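Local coordinates for GCN5-related N-acetyltransferase:Aminotransferase, class-II (Rhodopseudomonas palustris, PDB 2FIW), which binds acetyl coenzyme A and, as a GCN5-related N-acetyltransferase, probably transfers its acetyl group to an amine of an acceptor substrate, at residues R134-N142 and A152-L160. Numbering follows the deposited sequence.
With ACO (acetyl coenzyme *a), chain C.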
# COMPACT_ATOMS: atom_id res chain seq x y z
N ARG A 134 -0.60 7.89 -11.97
CA ARG A 134 -1.76 8.45 -11.27
C ARG A 134 -1.38 9.83 -10.77
O ARG A 134 -1.92 10.32 -9.78
CB ARG A 134 -2.20 7.57 -10.09
CG ARG A 134 -2.13 6.06 -10.29
CD ARG A 134 -3.14 5.59 -11.32
NE ARG A 134 -3.38 4.14 -11.36
CZ ARG A 134 -2.52 3.24 -11.85
NH1 ARG A 134 -1.32 3.60 -12.28
NH2 ARG A 134 -2.85 1.95 -11.88
N GLY A 135 -0.43 10.45 -11.45
CA GLY A 135 -0.10 11.85 -11.20
C GLY A 135 0.86 12.13 -10.06
O GLY A 135 1.07 13.30 -9.73
N TYR A 136 1.42 11.10 -9.45
CA TYR A 136 2.47 11.29 -8.43
C TYR A 136 3.81 11.58 -9.09
O TYR A 136 4.22 10.89 -10.04
CB TYR A 136 2.57 10.07 -7.51
CG TYR A 136 1.38 9.93 -6.60
CD1 TYR A 136 0.15 9.46 -7.10
CD2 TYR A 136 1.46 10.26 -5.25
CE1 TYR A 136 -0.95 9.33 -6.28
CE2 TYR A 136 0.37 10.13 -4.42
CZ TYR A 136 -0.83 9.67 -4.94
OH TYR A 136 -1.92 9.55 -4.12
N VAL A 137 4.50 12.60 -8.58
CA VAL A 137 5.75 13.04 -9.17
C VAL A 137 6.90 12.83 -8.20
O VAL A 137 6.85 13.28 -7.06
CB VAL A 137 5.66 14.53 -9.59
CG1 VAL A 137 7.04 15.07 -10.01
CG2 VAL A 137 4.63 14.71 -10.71
N ALA A 138 7.93 12.14 -8.68
CA ALA A 138 9.12 11.81 -7.89
C ALA A 138 9.83 13.06 -7.40
O ALA A 138 10.21 13.92 -8.20
CB ALA A 138 10.06 10.94 -8.68
N LYS A 139 10.01 13.16 -6.09
CA LYS A 139 10.66 14.32 -5.51
C LYS A 139 12.01 14.00 -4.90
O LYS A 139 12.94 14.81 -5.00
CB LYS A 139 9.74 15.00 -4.48
CG LYS A 139 8.49 15.66 -5.10
CD LYS A 139 8.79 16.36 -6.44
CE LYS A 139 7.66 17.26 -6.89
NZ LYS A 139 7.67 18.54 -6.12
N GLN A 140 12.14 12.83 -4.29
CA GLN A 140 13.32 12.51 -3.48
C GLN A 140 13.53 11.00 -3.38
O GLN A 140 12.64 10.27 -2.94
CB GLN A 140 13.19 13.15 -2.09
CG GLN A 140 14.41 13.07 -1.19
CD GLN A 140 15.69 13.52 -1.89
OE1 GLN A 140 16.52 12.70 -2.27
NE2 GLN A 140 15.83 14.84 -2.09
N ARG A 141 14.70 10.54 -3.81
CA ARG A 141 15.11 9.16 -3.64
C ARG A 141 15.63 9.01 -2.20
O ARG A 141 16.40 9.84 -1.74
CB ARG A 141 16.16 8.80 -4.70
CG ARG A 141 16.75 7.39 -4.66
CD ARG A 141 16.55 6.67 -6.01
NE ARG A 141 15.35 5.86 -5.91
CZ ARG A 141 15.28 4.53 -6.01
NH1 ARG A 141 16.32 3.78 -6.31
NH2 ARG A 141 14.10 3.96 -5.84
N ASN A 142 15.16 7.99 -1.49
CA ASN A 142 15.56 7.75 -0.10
C ASN A 142 16.02 6.32 0.10
O ASN A 142 15.81 5.45 -0.74
CB ASN A 142 14.40 7.96 0.89
CG ASN A 142 13.40 9.02 0.46
OD1 ASN A 142 13.71 10.22 0.40
ND2 ASN A 142 12.18 8.58 0.19
N ALA A 152 15.79 1.02 -0.88
CA ALA A 152 15.53 2.29 -1.57
C ALA A 152 14.02 2.50 -1.74
O ALA A 152 13.25 1.53 -1.79
CB ALA A 152 16.21 2.32 -2.91
N ASN A 153 13.62 3.77 -1.78
CA ASN A 153 12.30 4.16 -2.25
C ASN A 153 12.34 5.60 -2.71
O ASN A 153 13.39 6.23 -2.67
CB ASN A 153 11.17 3.91 -1.22
CG ASN A 153 11.32 4.73 0.05
OD1 ASN A 153 11.57 5.93 0.01
ND2 ASN A 153 11.14 4.07 1.18
N THR A 154 11.22 6.11 -3.19
CA THR A 154 11.14 7.46 -3.71
C THR A 154 9.91 8.14 -3.13
O THR A 154 8.79 7.60 -3.18
CB THR A 154 11.05 7.46 -5.26
OG1 THR A 154 11.97 6.52 -5.79
CG2 THR A 154 11.37 8.83 -5.84
N THR A 155 10.14 9.33 -2.58
CA THR A 155 9.06 10.22 -2.17
C THR A 155 8.47 10.82 -3.43
O THR A 155 9.18 11.33 -4.28
CB THR A 155 9.57 11.33 -1.22
OG1 THR A 155 10.26 10.72 -0.12
CG2 THR A 155 8.42 12.17 -0.70
N MSE A 156 7.15 10.69 -3.57
CA MSE A 156 6.42 11.14 -4.74
C MSE A 156 5.18 11.84 -4.23
O MSE A 156 4.53 11.36 -3.30
CB MSE A 156 6.01 9.96 -5.63
CG MSE A 156 7.12 8.97 -5.92
SE MSE A 156 6.64 7.67 -7.23
CE MSE A 156 8.11 6.56 -7.08
N THR A 157 4.86 12.99 -4.81
CA THR A 157 3.73 13.80 -4.33
C THR A 157 2.70 14.05 -5.42
O THR A 157 3.04 14.10 -6.60
CB THR A 157 4.20 15.16 -3.75
OG1 THR A 157 4.89 15.90 -4.76
CG2 THR A 157 5.13 14.96 -2.54
N LYS A 158 1.44 14.16 -5.02
CA LYS A 158 0.35 14.51 -5.93
C LYS A 158 -0.48 15.67 -5.38
O LYS A 158 -0.92 15.64 -4.23
CB LYS A 158 -0.55 13.30 -6.18
CG LYS A 158 -1.60 13.52 -7.27
CD LYS A 158 -2.61 12.40 -7.30
CE LYS A 158 -3.62 12.59 -8.40
NZ LYS A 158 -4.47 11.37 -8.56
N SER A 159 -0.68 16.69 -6.23
CA SER A 159 -1.60 17.80 -5.92
C SER A 159 -3.04 17.31 -6.06
O SER A 159 -3.38 16.63 -7.05
CB SER A 159 -1.35 18.99 -6.86
OG SER A 159 -1.72 20.22 -6.24
N LEU A 160 -3.88 17.63 -5.08
CA LEU A 160 -5.27 17.15 -5.07
C LEU A 160 -6.25 18.16 -5.71
O LEU A 160 -6.06 19.39 -5.65
CB LEU A 160 -5.70 16.79 -3.64
CG LEU A 160 -5.67 15.34 -3.14
CD1 LEU A 160 -4.52 14.50 -3.74
CD2 LEU A 160 -5.62 15.29 -1.60
N1A ACO C . -5.37 -5.25 -18.40
C2A ACO C . -4.14 -4.70 -18.43
N3A ACO C . -3.69 -3.93 -17.43
C4A ACO C . -4.45 -3.66 -16.32
C5A ACO C . -5.73 -4.19 -16.21
C6A ACO C . -6.20 -5.04 -17.35
N6A ACO C . -7.44 -5.59 -17.33
N7A ACO C . -6.25 -3.77 -15.04
C8A ACO C . -5.31 -3.00 -14.43
N9A ACO C . -4.22 -2.94 -15.22
C1B ACO C . -2.94 -2.23 -14.97
C2B ACO C . -3.05 -0.74 -14.74
O2B ACO C . -3.13 -0.02 -15.97
C3B ACO C . -1.76 -0.45 -13.99
O3B ACO C . -0.73 -0.02 -14.88
P3B ACO C . 0.51 0.90 -14.39
O7A ACO C . 1.47 -0.01 -13.62
O8A ACO C . -0.12 1.95 -13.52
O9A ACO C . 1.07 1.42 -15.70
C4B ACO C . -1.36 -1.77 -13.33
O4B ACO C . -2.23 -2.78 -13.85
C5B ACO C . -1.52 -1.74 -11.80
O5B ACO C . -2.81 -1.18 -11.50
P1A ACO C . -3.82 -1.84 -10.44
O1A ACO C . -4.35 -3.15 -10.99
O2A ACO C . -4.77 -0.73 -10.07
O3A ACO C . -2.82 -2.11 -9.20
P2A ACO C . -2.63 -3.52 -8.49
O4A ACO C . -1.88 -4.41 -9.43
O5A ACO C . -3.97 -3.94 -7.96
O6A ACO C . -1.68 -3.16 -7.22
CBP ACO C . 0.49 -2.52 -6.19
CCP ACO C . -0.58 -2.24 -7.26
CDP ACO C . 1.66 -1.58 -6.45
CEP ACO C . -0.09 -2.28 -4.80
CAP ACO C . 0.96 -4.00 -6.24
OAP ACO C . 1.70 -4.28 -7.43
C9P ACO C . 1.69 -4.55 -5.02
O9P ACO C . 1.01 -5.09 -4.01
N8P ACO C . 2.96 -4.52 -4.98
C7P ACO C . 3.89 -5.02 -3.96
C6P ACO C . 3.87 -4.23 -2.65
C5P ACO C . 4.26 -2.82 -2.93
O5P ACO C . 5.20 -2.56 -3.67
N4P ACO C . 3.53 -1.88 -2.34
C3P ACO C . 3.71 -0.45 -2.49
C2P ACO C . 4.76 -0.02 -1.48
S1P ACO C . 4.54 1.72 -1.36
C ACO C . 3.75 1.95 0.08
O ACO C . 3.10 1.04 0.59
CH3 ACO C . 3.85 3.13 0.68
O HOH W 1 10.96 4.08 -5.69
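Asn142 and Asn153 face each other as an antiparallel hydrogen-bonded pair, and their side chains join as well. Asn142 ND2 gives one hydrogen to Asn153 OD1 at 2.7 Å, nearly along the C=O axis, and the other to Thr155 OG1 at 2.9 Å. Thr155 OG1 also bonds to Asp122 of strand 118-123. Both acceptors lie close to the amide plane of Asn142, and these two bonds hold the amide in its rotation. The Asn153 amide is turned 75° against it. The Asn153 chi1 of 64° sets CG between backbone N and carbonyl carbon and brings OD1 within range. Replacing Asn142 by alanine removes both N-H donors, which would probably leave Asn153 OD1 without this mate, Thr155 OG1 with one partner fewer, and the Asn153 amide freer to turn.

At the other end, Lys158 lies across Tyr136. Its CB sits over the ring centre, 3.6 Å from the centroid, in a CH-pi contact. With CG anti to the backbone N (chi1 -172°) and the chain extended, CD passes Tyr136 CE1 at 3.6 Å and NZ carries on to Arg134 O, which it reaches by a weak bond. Glu108 takes both polar ends, by a salt bridge to Lys158 NZ and a hydrogen bond from Tyr136 OH.

A classic beta bulge lies between. Lys139 and Gln140 both face Thr155, whose O accepts a 2.7 Å bond from Lys139 N and a weak one from Gln140 N. Beyond it, the Arg141 guanidinium has Thr154 OG1 at its edge and forms a salt bridge with Asp125.

Arg134 NH1 approaches O8A on the 3'-phosphate of acetyl coenzyme A. Gly135, with positive phi, closes helix 128-132 in a Schellman motif. The hairpin of strands 137-146 and 149-159 ends the GNAT sheet: 137-146 is outermost, while 149-159 also pairs with strand 118-123. Met156 packs on Ala128 and Phe131 of helix 128-132.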